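PDB 3FRN: flagellar protein FlgA from Thermotoga maritima, which probably acts as a periplasmic chaperone in assembly of the P-ring of the flagellar basal body. Local coordinates for residues N33-I36 with E42-V45; L37-E42 with E105-Q110; N64-V69 with D91-V96; K76-E81 with Q110-T115; S118-S123 with N169-Y174. All coordinates share one frame; numbering follows the deposited sequence.

Contact 1. Residues N33-I36 with E42-V45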
# COMPACT_ATOMS: atom_id res chain seq x y z
N ASN A 33 -13.43 -2.35 30.44
CA ASN A 33 -13.04 -1.41 29.39
C ASN A 33 -12.39 -2.14 28.22
O ASN A 33 -11.37 -2.81 28.38
CB ASN A 33 -12.12 -0.32 29.98
CG ASN A 33 -11.35 0.48 28.92
OD1 ASN A 33 -10.15 0.71 29.06
ND2 ASN A 33 -12.04 0.91 27.87
N LEU A 34 -13.00 -2.01 27.05
CA LEU A 34 -12.49 -2.66 25.85
C LEU A 34 -11.59 -1.70 25.08
O LEU A 34 -10.46 -2.04 24.74
CB LEU A 34 -13.66 -3.13 24.97
CG LEU A 34 -13.42 -4.05 23.76
CD1 LEU A 34 -12.83 -5.38 24.19
CD2 LEU A 34 -14.73 -4.27 23.05
N MET A 35 -12.10 -0.50 24.80
CA MET A 35 -11.36 0.54 24.10
C MET A 35 -11.66 1.90 24.71
O MET A 35 -12.72 2.10 25.29
CB MET A 35 -11.75 0.58 22.61
CG MET A 35 -11.50 -0.69 21.79
SD MET A 35 -10.05 -0.67 20.71
CE MET A 35 -10.81 -1.31 19.23
N ILE A 36 -10.70 2.82 24.59
CA ILE A 36 -10.89 4.22 24.94
C ILE A 36 -11.27 4.95 23.66
O ILE A 36 -10.45 5.06 22.76
CB ILE A 36 -9.59 4.86 25.52
CG1 ILE A 36 -9.07 4.06 26.72
CG2 ILE A 36 -9.81 6.32 25.91
CD1 ILE A 36 -10.07 3.91 27.85
N GLU A 42 -11.25 6.44 14.06
CA GLU A 42 -11.90 5.20 13.63
C GLU A 42 -11.30 4.02 14.35
O GLU A 42 -10.09 3.93 14.47
CB GLU A 42 -11.71 5.01 12.13
CG GLU A 42 -12.80 4.20 11.47
CD GLU A 42 -13.95 5.05 10.96
OE1 GLU A 42 -13.91 6.28 11.13
OE2 GLU A 42 -14.90 4.47 10.38
N TYR A 43 -12.14 3.11 14.81
CA TYR A 43 -11.68 1.95 15.57
C TYR A 43 -12.00 0.66 14.84
O TYR A 43 -13.00 0.57 14.13
CB TYR A 43 -12.34 1.93 16.97
CG TYR A 43 -11.81 3.00 17.90
CD1 TYR A 43 -12.09 4.34 17.67
CD2 TYR A 43 -11.05 2.66 18.99
CE1 TYR A 43 -11.59 5.32 18.50
CE2 TYR A 43 -10.54 3.64 19.84
CZ TYR A 43 -10.82 4.97 19.57
OH TYR A 43 -10.33 5.94 20.40
N LEU A 44 -11.16 -0.34 15.03
CA LEU A 44 -11.43 -1.64 14.45
C LEU A 44 -11.28 -2.66 15.56
O LEU A 44 -10.17 -2.88 16.03
CB LEU A 44 -10.43 -1.92 13.35
CG LEU A 44 -10.84 -2.70 12.11
CD1 LEU A 44 -11.85 -1.94 11.27
CD2 LEU A 44 -9.59 -2.99 11.30
N VAL A 45 -12.39 -3.23 16.02
CA VAL A 45 -12.32 -4.27 17.04
C VAL A 45 -12.04 -5.60 16.37
O VAL A 45 -12.85 -6.10 15.59
CB VAL A 45 -13.63 -4.39 17.85
CG1 VAL A 45 -13.51 -5.53 18.86
CG2 VAL A 45 -13.94 -3.10 18.56
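Two short strands of the FlgA N-terminal domain, 35-37 and 42-45, meet through M35, I36 and Y43 and not through paired backbones: the nearest CA atoms, those of M35 and V45, are 8.6 Å apart. Y43 bridges that separation. With CG beside its backbone N (chi1 -72°), its ring reaches across until OH lies 2.5 Å from I36 O. This short hydrogen bond uses a lone pair in the carbonyl plane, with a C=O...donor angle of 139°. M35 runs past Y43 in the opposite direction, a Met-aromatic contact at the ring edge: M35 SD lies 3.9 Å from Y43 CD2 and 86° off the ring normal. Bends at chi2 and chi3 carry the methyl onward, where M35 CE packs 3.7 Å from V45 CG2 and 3.6 Å from L44 O. V45 in turn rests on L18 of strand 16-18, which M35 also touches. A phenylalanine in place of Y43 would keep the ring beside M35 but would probably leave I36 O and the L38 amide without their shared hydroxyl partner. As Y43 OH gives its proton to I36 O and takes one from L38 N, two bonds fix this buried hydroxyl within an apolar interface.

Contact 2. Residues L37-E42 with E105-Q110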
# COMPACT_ATOMS: atom_id res chain seq x y z
N LEU A 37 -12.50 5.44 23.58
CA LEU A 37 -13.01 6.03 22.36
C LEU A 37 -12.75 7.54 22.31
O LEU A 37 -13.27 8.28 23.14
CB LEU A 37 -14.50 5.74 22.27
CG LEU A 37 -15.08 4.55 21.48
CD1 LEU A 37 -14.20 3.33 21.46
CD2 LEU A 37 -16.45 4.22 22.04
N LEU A 38 -11.94 8.00 21.36
CA LEU A 38 -11.57 9.43 21.29
C LEU A 38 -12.19 10.10 20.08
O LEU A 38 -12.39 9.46 19.04
CB LEU A 38 -10.03 9.60 21.29
CG LEU A 38 -9.24 9.16 22.53
CD1 LEU A 38 -7.75 9.20 22.25
CD2 LEU A 38 -9.55 10.04 23.76
N PRO A 39 -12.53 11.40 20.19
CA PRO A 39 -13.38 11.95 19.16
C PRO A 39 -12.69 11.97 17.80
O PRO A 39 -11.49 12.27 17.70
CB PRO A 39 -13.64 13.38 19.65
CG PRO A 39 -12.45 13.69 20.52
CD PRO A 39 -12.16 12.40 21.20
N GLY A 40 -13.45 11.65 16.75
CA GLY A 40 -12.99 11.79 15.37
C GLY A 40 -12.10 10.69 14.84
O GLY A 40 -11.62 10.78 13.71
N LEU A 41 -11.85 9.66 15.65
CA LEU A 41 -11.00 8.53 15.26
C LEU A 41 -11.82 7.28 14.93
O LEU A 41 -12.91 7.08 15.46
CB LEU A 41 -10.00 8.19 16.37
CG LEU A 41 -8.97 9.25 16.79
CD1 LEU A 41 -8.11 8.74 17.93
CD2 LEU A 41 -8.10 9.65 15.63
N GLU A 42 -11.25 6.44 14.06
CA GLU A 42 -11.90 5.20 13.63
C GLU A 42 -11.30 4.02 14.35
O GLU A 42 -10.09 3.93 14.47
CB GLU A 42 -11.71 5.01 12.13
CG GLU A 42 -12.80 4.20 11.47
CD GLU A 42 -13.95 5.05 10.96
OE1 GLU A 42 -13.91 6.28 11.13
OE2 GLU A 42 -14.90 4.47 10.38
N GLU A 105 -10.24 13.68 30.59
CA GLU A 105 -11.34 14.61 30.81
C GLU A 105 -11.57 15.45 29.56
O GLU A 105 -12.69 15.54 29.06
CB GLU A 105 -11.06 15.52 32.00
CG GLU A 105 -11.18 14.84 33.35
CD GLU A 105 -10.76 15.76 34.48
OE1 GLU A 105 -10.60 16.98 34.22
OE2 GLU A 105 -10.59 15.28 35.62
N LYS A 106 -10.49 16.04 29.06
CA LYS A 106 -10.51 16.88 27.88
C LYS A 106 -9.72 16.21 26.76
O LYS A 106 -8.84 15.39 27.02
CB LYS A 106 -9.94 18.26 28.23
CG LYS A 106 -10.91 19.12 29.07
CD LYS A 106 -10.26 20.42 29.52
CE LYS A 106 -11.24 21.58 29.54
NZ LYS A 106 -12.53 21.25 30.20
N PHE A 107 -10.06 16.52 25.51
CA PHE A 107 -9.46 15.81 24.38
C PHE A 107 -8.42 16.61 23.57
O PHE A 107 -8.17 16.31 22.41
CB PHE A 107 -10.54 15.19 23.47
CG PHE A 107 -11.50 14.29 24.21
CD1 PHE A 107 -11.03 13.22 24.96
CD2 PHE A 107 -12.86 14.51 24.14
CE1 PHE A 107 -11.91 12.39 25.65
CE2 PHE A 107 -13.76 13.68 24.82
CZ PHE A 107 -13.28 12.62 25.59
N GLU A 108 -7.84 17.64 24.19
CA GLU A 108 -6.78 18.42 23.56
C GLU A 108 -5.46 17.90 24.11
O GLU A 108 -5.12 18.19 25.25
CB GLU A 108 -6.88 19.91 23.88
CG GLU A 108 -8.13 20.59 23.39
CD GLU A 108 -9.23 20.57 24.43
OE1 GLU A 108 -9.47 21.63 25.07
OE2 GLU A 108 -9.83 19.50 24.63
N PRO A 109 -4.72 17.12 23.30
CA PRO A 109 -3.45 16.57 23.76
C PRO A 109 -2.39 17.64 23.94
O PRO A 109 -2.41 18.67 23.25
CB PRO A 109 -3.05 15.62 22.63
CG PRO A 109 -3.71 16.19 21.42
CD PRO A 109 -5.03 16.69 21.92
N GLN A 110 -1.47 17.41 24.87
CA GLN A 110 -0.29 18.25 25.00
C GLN A 110 0.76 17.78 24.00
O GLN A 110 1.26 18.57 23.20
CB GLN A 110 0.29 18.15 26.40
CG GLN A 110 -0.53 18.80 27.50
CD GLN A 110 0.22 18.78 28.81
OE1 GLN A 110 1.22 18.08 28.96
NE2 GLN A 110 -0.26 19.56 29.78
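F107 meets P39 from its CB outward: that first atom lies 3.8 Å from P39 CG. One bond further, F107 CG approaches P39 CD at 3.6 Å. On one branch F107 CD2 stays with the proline, 3.7 Å from P39 CG, and F107 CE2 is 4.2 Å from P39 CD. On the other, F107 CD1 turns to the leucine, 3.7 Å from L38 CD2, and CE1 follows at 3.8 Å from the same methyl. The proline sits over a ring face: P39 CD is 3.9 Å from the F107 centroid and 22° off the normal, a CH-pi contact displaced toward the rim. L38 CD2 arrives obliquely. Both partners belong to a type II beta turn from L38 to L41, which joins strands 35-37 and 42-45; P39 is its second residue and G40, with phi 80°, its third. This turn of the N-terminal region is met by the irregular loop between strands 93-101 and 111-118 of the HotDog-like region. F107 keeps CG beside its backbone N (chi1 -55°), which directs the ring at the turn. P15 touches both P39 and F107, while L38 also packs on P104 and on L75 of helix 74-87.

Contact 3. Residues N64-V69 with D91-V96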
# COMPACT_ATOMS: atom_id res chain seq x y z
N ASN A 64 -14.08 -7.95 11.79
CA ASN A 64 -13.85 -6.84 12.69
C ASN A 64 -15.11 -6.00 12.82
O ASN A 64 -15.97 -6.01 11.93
CB ASN A 64 -12.73 -5.94 12.15
CG ASN A 64 -11.53 -6.72 11.66
OD1 ASN A 64 -11.22 -6.72 10.46
ND2 ASN A 64 -10.85 -7.41 12.57
N VAL A 65 -15.21 -5.27 13.93
CA VAL A 65 -16.27 -4.27 14.09
C VAL A 65 -15.65 -2.90 13.85
O VAL A 65 -14.64 -2.57 14.46
CB VAL A 65 -16.88 -4.31 15.52
CG1 VAL A 65 -18.03 -3.33 15.64
CG2 VAL A 65 -17.36 -5.73 15.85
N ARG A 66 -16.27 -2.11 12.97
CA ARG A 66 -15.77 -0.78 12.65
C ARG A 66 -16.55 0.34 13.37
O ARG A 66 -17.74 0.52 13.14
CB ARG A 66 -15.77 -0.56 11.12
CG ARG A 66 -15.42 0.85 10.68
CD ARG A 66 -15.00 0.88 9.23
NE ARG A 66 -14.45 2.18 8.83
CZ ARG A 66 -13.91 2.42 7.64
NH1 ARG A 66 -13.83 1.46 6.72
NH2 ARG A 66 -13.43 3.63 7.36
N ILE A 67 -15.85 1.07 14.23
CA ILE A 67 -16.45 2.09 15.09
C ILE A 67 -15.98 3.49 14.71
O ILE A 67 -14.78 3.78 14.69
CB ILE A 67 -16.08 1.85 16.57
CG1 ILE A 67 -16.23 0.38 16.93
CG2 ILE A 67 -16.89 2.76 17.51
CD1 ILE A 67 -15.52 0.05 18.19
N THR A 68 -16.94 4.36 14.43
CA THR A 68 -16.68 5.77 14.16
C THR A 68 -17.05 6.55 15.41
O THR A 68 -18.17 6.41 15.90
CB THR A 68 -17.53 6.24 12.98
OG1 THR A 68 -17.36 5.34 11.88
CG2 THR A 68 -17.17 7.67 12.56
N VAL A 69 -16.12 7.31 15.97
CA VAL A 69 -16.45 8.18 17.09
C VAL A 69 -16.71 9.62 16.63
O VAL A 69 -15.85 10.26 16.03
CB VAL A 69 -15.34 8.19 18.14
CG1 VAL A 69 -15.79 8.94 19.37
CG2 VAL A 69 -14.96 6.77 18.50
N ASP A 91 -1.91 10.19 2.53
CA ASP A 91 -3.18 9.71 1.96
C ASP A 91 -3.56 8.30 2.42
O ASP A 91 -4.00 7.47 1.62
CB ASP A 91 -3.18 9.78 0.43
CG ASP A 91 -3.78 11.07 -0.12
OD1 ASP A 91 -4.19 11.94 0.68
OD2 ASP A 91 -3.86 11.20 -1.36
N PHE A 92 -3.38 8.03 3.71
CA PHE A 92 -3.60 6.71 4.27
C PHE A 92 -4.83 6.70 5.18
O PHE A 92 -5.29 7.75 5.63
CB PHE A 92 -2.35 6.23 5.03
CG PHE A 92 -1.91 7.17 6.14
CD1 PHE A 92 -0.91 8.11 5.92
CD2 PHE A 92 -2.47 7.09 7.42
CE1 PHE A 92 -0.50 8.97 6.94
CE2 PHE A 92 -2.06 7.94 8.44
CZ PHE A 92 -1.07 8.89 8.19
N GLU A 93 -5.35 5.50 5.43
CA GLU A 93 -6.35 5.31 6.47
C GLU A 93 -5.62 4.73 7.68
O GLU A 93 -4.67 3.96 7.52
CB GLU A 93 -7.44 4.35 6.02
CG GLU A 93 -8.47 4.94 5.07
CD GLU A 93 -9.69 4.04 4.88
OE1 GLU A 93 -10.82 4.54 5.09
OE2 GLU A 93 -9.54 2.84 4.53
N ALA A 94 -6.07 5.12 8.88
CA ALA A 94 -5.61 4.49 10.12
C ALA A 94 -6.79 4.11 11.04
O ALA A 94 -7.78 4.83 11.14
CB ALA A 94 -4.61 5.39 10.86
N PHE A 95 -6.65 2.95 11.67
CA PHE A 95 -7.69 2.38 12.52
C PHE A 95 -7.03 2.03 13.84
O PHE A 95 -6.00 1.36 13.86
CB PHE A 95 -8.23 1.07 11.90
CG PHE A 95 -8.99 1.27 10.63
CD1 PHE A 95 -10.33 1.65 10.67
CD2 PHE A 95 -8.38 1.09 9.40
CE1 PHE A 95 -11.04 1.85 9.49
CE2 PHE A 95 -9.08 1.29 8.22
CZ PHE A 95 -10.41 1.67 8.27
N VAL A 96 -7.62 2.47 14.95
CA VAL A 96 -7.07 2.04 16.22
C VAL A 96 -7.54 0.62 16.55
O VAL A 96 -8.74 0.31 16.42
CB VAL A 96 -7.21 3.11 17.37
CG1 VAL A 96 -8.08 4.34 16.95
CG2 VAL A 96 -7.68 2.49 18.64
O HOH W 1 -12.09 0.66 4.30
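E93, the first residue of 91-96 to touch R66, sends an extended side chain to the arginine and crosses it at about a right angle. E93 OE1 lies 3.6 Å from R66 NH2, a long salt bridge at the guanidinium edge. The carboxylate and guanidinium planes are 62° apart, far from a flat two-pronged pairing. A water adds a second link: it accepts from R66 NH1 at 3.1 Å and gives a weak bond to E93 OE2 at 3.4 Å. A94 then turns to other neighbours, F80 of helix 74-87 and M137. The path here follows strand 93-101 of the HotDog-like region, whereas R66 comes from strand 65-69 of the N-terminal region and links the two. At F95 the contact changes from charge pairing to ring packing: F95 CE1 stands 3.4 Å above the centre of the R66 guanidinium, and the planes are 89° apart. Ring edge meets guanidinium face, so this is not a cation-pi stack. R66 gets there with CG anti to the backbone N (chi1 174°) and its chain straight to NE. That NE forms a salt bridge with E42 OE2, its strongest polar partner; E42 OE2 also accepts from T68 OG1. A methionine in place of R66 would probably leave the carboxylates of E42 and E93 without their shared counter-charge. V96 bonds through its backbone to E42 and L44, setting strand 42-45 beside strand 93-101.

Contact 4. Residues K76-E81 with Q110-T115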
# COMPACT_ATOMS: atom_id res chain seq x y z
N LYS A 76 -7.74 13.99 15.59
CA LYS A 76 -7.51 13.16 14.40
C LYS A 76 -6.47 13.76 13.46
O LYS A 76 -5.49 13.11 13.12
CB LYS A 76 -8.82 12.98 13.64
CG LYS A 76 -8.69 12.11 12.40
CD LYS A 76 -9.38 12.75 11.21
CE LYS A 76 -9.10 11.96 9.96
NZ LYS A 76 -10.11 12.30 8.92
N ASN A 77 -6.72 15.01 13.05
CA ASN A 77 -5.80 15.74 12.18
C ASN A 77 -4.39 15.77 12.76
O ASN A 77 -3.42 15.49 12.05
CB ASN A 77 -6.28 17.18 11.95
CG ASN A 77 -7.38 17.28 10.89
OD1 ASN A 77 -7.65 18.37 10.39
ND2 ASN A 77 -8.01 16.16 10.56
N ALA A 78 -4.28 16.10 14.04
CA ALA A 78 -2.97 16.23 14.68
C ALA A 78 -2.28 14.87 14.84
O ALA A 78 -1.06 14.77 14.76
CB ALA A 78 -3.10 16.95 16.02
N VAL A 79 -3.09 13.84 15.06
CA VAL A 79 -2.60 12.47 15.10
C VAL A 79 -2.14 12.02 13.70
O VAL A 79 -1.00 11.57 13.54
CB VAL A 79 -3.65 11.51 15.74
CG1 VAL A 79 -3.34 10.03 15.46
CG2 VAL A 79 -3.72 11.76 17.24
N PHE A 80 -2.99 12.19 12.68
CA PHE A 80 -2.66 11.82 11.30
C PHE A 80 -1.44 12.55 10.73
O PHE A 80 -0.61 11.93 10.03
CB PHE A 80 -3.87 12.01 10.37
CG PHE A 80 -4.78 10.81 10.29
CD1 PHE A 80 -5.44 10.33 11.42
CD2 PHE A 80 -4.99 10.15 9.08
CE1 PHE A 80 -6.29 9.23 11.36
CE2 PHE A 80 -5.83 9.05 9.01
CZ PHE A 80 -6.48 8.59 10.15
N GLU A 81 -1.33 13.85 11.00
CA GLU A 81 -0.15 14.60 10.62
C GLU A 81 1.12 13.98 11.22
O GLU A 81 2.14 13.87 10.54
CB GLU A 81 -0.27 16.08 11.03
CG GLU A 81 -1.12 16.92 10.07
CD GLU A 81 -1.27 18.38 10.53
OE1 GLU A 81 -1.32 18.63 11.76
OE2 GLU A 81 -1.34 19.27 9.65
N GLN A 110 -1.47 17.41 24.87
CA GLN A 110 -0.29 18.25 25.00
C GLN A 110 0.76 17.78 24.00
O GLN A 110 1.26 18.57 23.20
CB GLN A 110 0.29 18.15 26.40
CG GLN A 110 -0.53 18.80 27.50
CD GLN A 110 0.22 18.78 28.81
OE1 GLN A 110 1.22 18.08 28.96
NE2 GLN A 110 -0.26 19.56 29.78
N THR A 111 1.07 16.49 24.06
CA THR A 111 2.12 15.89 23.24
C THR A 111 1.56 14.72 22.43
O THR A 111 0.65 14.03 22.88
CB THR A 111 3.27 15.37 24.13
OG1 THR A 111 3.33 16.14 25.34
CG2 THR A 111 4.61 15.44 23.38
N ILE A 112 2.09 14.54 21.23
CA ILE A 112 1.71 13.40 20.39
C ILE A 112 2.98 12.71 19.89
O ILE A 112 3.68 13.25 19.03
CB ILE A 112 0.81 13.81 19.21
CG1 ILE A 112 -0.47 14.49 19.73
CG2 ILE A 112 0.45 12.59 18.35
CD1 ILE A 112 -1.29 15.18 18.67
N ARG A 113 3.28 11.54 20.45
CA ARG A 113 4.48 10.78 20.07
C ARG A 113 4.11 9.46 19.41
O ARG A 113 3.31 8.68 19.94
CB ARG A 113 5.37 10.54 21.30
CG ARG A 113 6.72 9.89 21.00
CD ARG A 113 7.49 9.55 22.28
NE ARG A 113 6.76 8.61 23.13
CZ ARG A 113 7.27 7.99 24.20
NH1 ARG A 113 8.52 8.21 24.57
NH2 ARG A 113 6.51 7.16 24.90
N VAL A 114 4.69 9.21 18.23
CA VAL A 114 4.38 8.01 17.44
C VAL A 114 5.62 7.13 17.25
O VAL A 114 6.67 7.61 16.80
CB VAL A 114 3.77 8.39 16.06
CG1 VAL A 114 3.66 7.18 15.16
CG2 VAL A 114 2.43 9.03 16.24
N THR A 115 5.47 5.83 17.58
CA THR A 115 6.59 4.89 17.41
C THR A 115 6.13 3.66 16.63
O THR A 115 4.98 3.22 16.77
CB THR A 115 7.14 4.42 18.78
OG1 THR A 115 7.07 5.55 19.68
CG2 THR A 115 8.60 3.89 18.68
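I112 CD1 makes the closest approach between helix and strand here, 3.7 Å from A78 CB. The same methyl lies 3.9 Å from A78 O and 4.3 Å from V79 N, so it rests against the helix backbone as well as against a side chain. The second branch is looser: I112 CG2 faces V79 CG2 at 4.4 Å. No hydrogen bond crosses between the segments, and the 138 Å² they bury is apolar packing in character. With CG1 beside the backbone N (chi1 -58°) and chi2 extended at 168°, I112 CD1 is carried out to A78, while CG2, anti to that N, is left for V79. The backbones come closest at the CA atoms of V79 and I112, 6.9 Å apart. Outside this first shell, helical bonds from F80 N to K76 O at 2.7 Å and from E81 N to N77 O at 2.9 Å span A78 and V79 and keep the turn carrying them regular. On the strand side, backbone bonds from T111 to R127 and from R113 to F125 set the position of I112. L126 and E82 touch I112 too, and V114 packs on E82 and K86, about one and two turns beyond A78. Helix 74-87 thus lies against strand 111-118, which pairs with strand 121-127 in the five-stranded antiparallel sheet, a helix-on-sheet packing consistent with the HotDog-like assignment.

Contact 5. Residues S118-S123 with N169-Y174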
# COMPACT_ATOMS: atom_id res chain seq x y z
N SER A 118 5.51 -2.57 14.49
CA SER A 118 5.92 -3.49 13.45
C SER A 118 5.53 -2.91 12.10
O SER A 118 5.32 -1.69 11.98
CB SER A 118 5.24 -4.85 13.65
OG SER A 118 3.84 -4.76 13.40
N LYS A 119 5.41 -3.77 11.10
CA LYS A 119 4.95 -3.38 9.78
C LYS A 119 3.49 -2.92 9.84
O LYS A 119 2.61 -3.68 10.26
CB LYS A 119 5.11 -4.56 8.81
CG LYS A 119 4.83 -4.23 7.35
CD LYS A 119 4.74 -5.50 6.53
CE LYS A 119 4.26 -5.21 5.11
NZ LYS A 119 5.19 -4.32 4.37
N ASN A 120 3.27 -1.66 9.44
CA ASN A 120 1.94 -1.04 9.36
C ASN A 120 1.23 -0.77 10.69
O ASN A 120 0.04 -0.47 10.73
CB ASN A 120 1.01 -1.83 8.41
CG ASN A 120 1.53 -1.88 7.00
OD1 ASN A 120 2.21 -0.96 6.54
ND2 ASN A 120 1.20 -2.95 6.29
N LEU A 121 1.98 -0.86 11.78
CA LEU A 121 1.44 -0.74 13.13
C LEU A 121 2.24 0.28 13.94
O LEU A 121 3.45 0.13 14.14
CB LEU A 121 1.45 -2.11 13.81
CG LEU A 121 0.83 -2.26 15.20
CD1 LEU A 121 -0.66 -2.08 15.14
CD2 LEU A 121 1.17 -3.65 15.75
N PHE A 122 1.56 1.33 14.41
CA PHE A 122 2.23 2.39 15.14
C PHE A 122 1.55 2.64 16.48
O PHE A 122 0.33 2.55 16.58
CB PHE A 122 2.27 3.67 14.30
CG PHE A 122 3.21 3.59 13.13
CD1 PHE A 122 4.53 4.04 13.24
CD2 PHE A 122 2.80 3.05 11.91
CE1 PHE A 122 5.41 3.96 12.17
CE2 PHE A 122 3.68 2.96 10.83
CZ PHE A 122 4.98 3.41 10.96
N SER A 123 2.37 2.92 17.50
CA SER A 123 1.85 3.32 18.81
C SER A 123 1.79 4.83 18.90
O SER A 123 2.83 5.49 18.94
CB SER A 123 2.71 2.76 19.95
OG SER A 123 2.22 1.52 20.41
N ASN A 169 -4.57 -3.56 -0.70
CA ASN A 169 -3.82 -2.80 0.29
C ASN A 169 -2.38 -2.64 -0.16
O ASN A 169 -1.60 -3.59 -0.15
CB ASN A 169 -3.89 -3.47 1.67
CG ASN A 169 -3.27 -2.63 2.79
OD1 ASN A 169 -2.78 -1.51 2.58
ND2 ASN A 169 -3.29 -3.18 4.00
N VAL A 170 -2.03 -1.41 -0.54
CA VAL A 170 -0.70 -1.06 -1.02
C VAL A 170 0.36 -1.26 0.05
O VAL A 170 1.52 -1.47 -0.26
CB VAL A 170 -0.69 0.41 -1.57
CG1 VAL A 170 0.71 0.82 -2.05
CG2 VAL A 170 -1.72 0.57 -2.68
N PHE A 171 -0.05 -1.25 1.32
CA PHE A 171 0.91 -1.44 2.41
C PHE A 171 1.20 -2.92 2.69
O PHE A 171 2.00 -3.24 3.57
CB PHE A 171 0.42 -0.75 3.69
CG PHE A 171 0.47 0.75 3.64
CD1 PHE A 171 1.18 1.42 2.65
CD2 PHE A 171 -0.18 1.50 4.61
CE1 PHE A 171 1.22 2.80 2.61
CE2 PHE A 171 -0.13 2.87 4.59
CZ PHE A 171 0.57 3.53 3.59
N GLU A 172 0.53 -3.79 1.94
CA GLU A 172 0.75 -5.24 2.01
C GLU A 172 1.21 -5.78 0.66
O GLU A 172 1.08 -6.97 0.38
CB GLU A 172 -0.53 -5.95 2.46
CG GLU A 172 -0.72 -6.01 3.98
CD GLU A 172 -2.12 -6.46 4.39
OE1 GLU A 172 -2.25 -7.54 5.00
OE2 GLU A 172 -3.10 -5.72 4.11
N ILE A 173 1.74 -4.90 -0.18
CA ILE A 173 2.35 -5.27 -1.46
C ILE A 173 3.86 -5.06 -1.36
O ILE A 173 4.33 -4.00 -0.92
CB ILE A 173 1.77 -4.41 -2.62
CG1 ILE A 173 0.31 -4.78 -2.88
CG2 ILE A 173 2.61 -4.58 -3.89
CD1 ILE A 173 -0.44 -3.77 -3.75
N TYR A 174 4.62 -6.08 -1.74
CA TYR A 174 6.08 -5.99 -1.78
C TYR A 174 6.53 -5.46 -3.13
O TYR A 174 6.39 -6.14 -4.15
CB TYR A 174 6.73 -7.35 -1.49
CG TYR A 174 6.91 -7.63 -0.02
CD1 TYR A 174 5.81 -7.92 0.80
CD2 TYR A 174 8.18 -7.60 0.56
CE1 TYR A 174 5.98 -8.17 2.15
CE2 TYR A 174 8.35 -7.86 1.92
CZ TYR A 174 7.25 -8.14 2.71
OH TYR A 174 7.42 -8.39 4.05
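A hairpin turn and an Asx turn meet through N120 and F171. N120 is the third residue of the type II beta turn S118-L121 that joins strands 111-118 and 121-127, and its phi of 70° fits that position. Its ND2 donates to F171 O at 2.9 Å, nearly straight at 176°. The acceptor lies in the N120 amide plane, but the donor stands 58° out of the carbonyl plane, so no lone pair is addressed squarely. The other arm of the amide, N120 OD1, rests 3.4 Å from F171 CB. K119 joins from the preceding position, with K119 CE 3.4 Å and K119 NZ 3.5 Å from F171 O. The peptides on both sides of F171 are held by a local fold: N169 OD1 accepts from F171 N at 3.0 Å, closing the Asx turn around a short 3-10 segment, and E172 N bonds back to N169 O. N169 OD1 also receives K141 N of strand 132-148, while the F171 ring reaches F92 and A89. F171 O is an acceptor gripped by an amide and flanked by a lysine whose charge may polarise it, and one directional bond ties the HotDog-like hairpin to a loop of the SAF region, after strand 163-169.

Contacts 1, 2 and 3 cluster where the N-terminal and HotDog-like regions meet. Contacts 1 and 3 have centres 10 Å apart and share the sheet in which strands 42-45 and 65-69 are neighbours; contact 2, 13 Å from contact 1, uses the turn that connects the latter's two segments. Contact 4 lies within the HotDog-like region, its centre 11 Å from contact 2. Contact 5, at least 14 Å from the others between centres, is linked to contact 4 by strands 111-118 and 121-127. Along the chain contact 1 comes first and contact 5 last, while contact 4 interleaves with both 2 and 3. The HotDog-like region thus contacts the N-terminal region by packing and a long salt bridge, and SAF by a hydrogen bond.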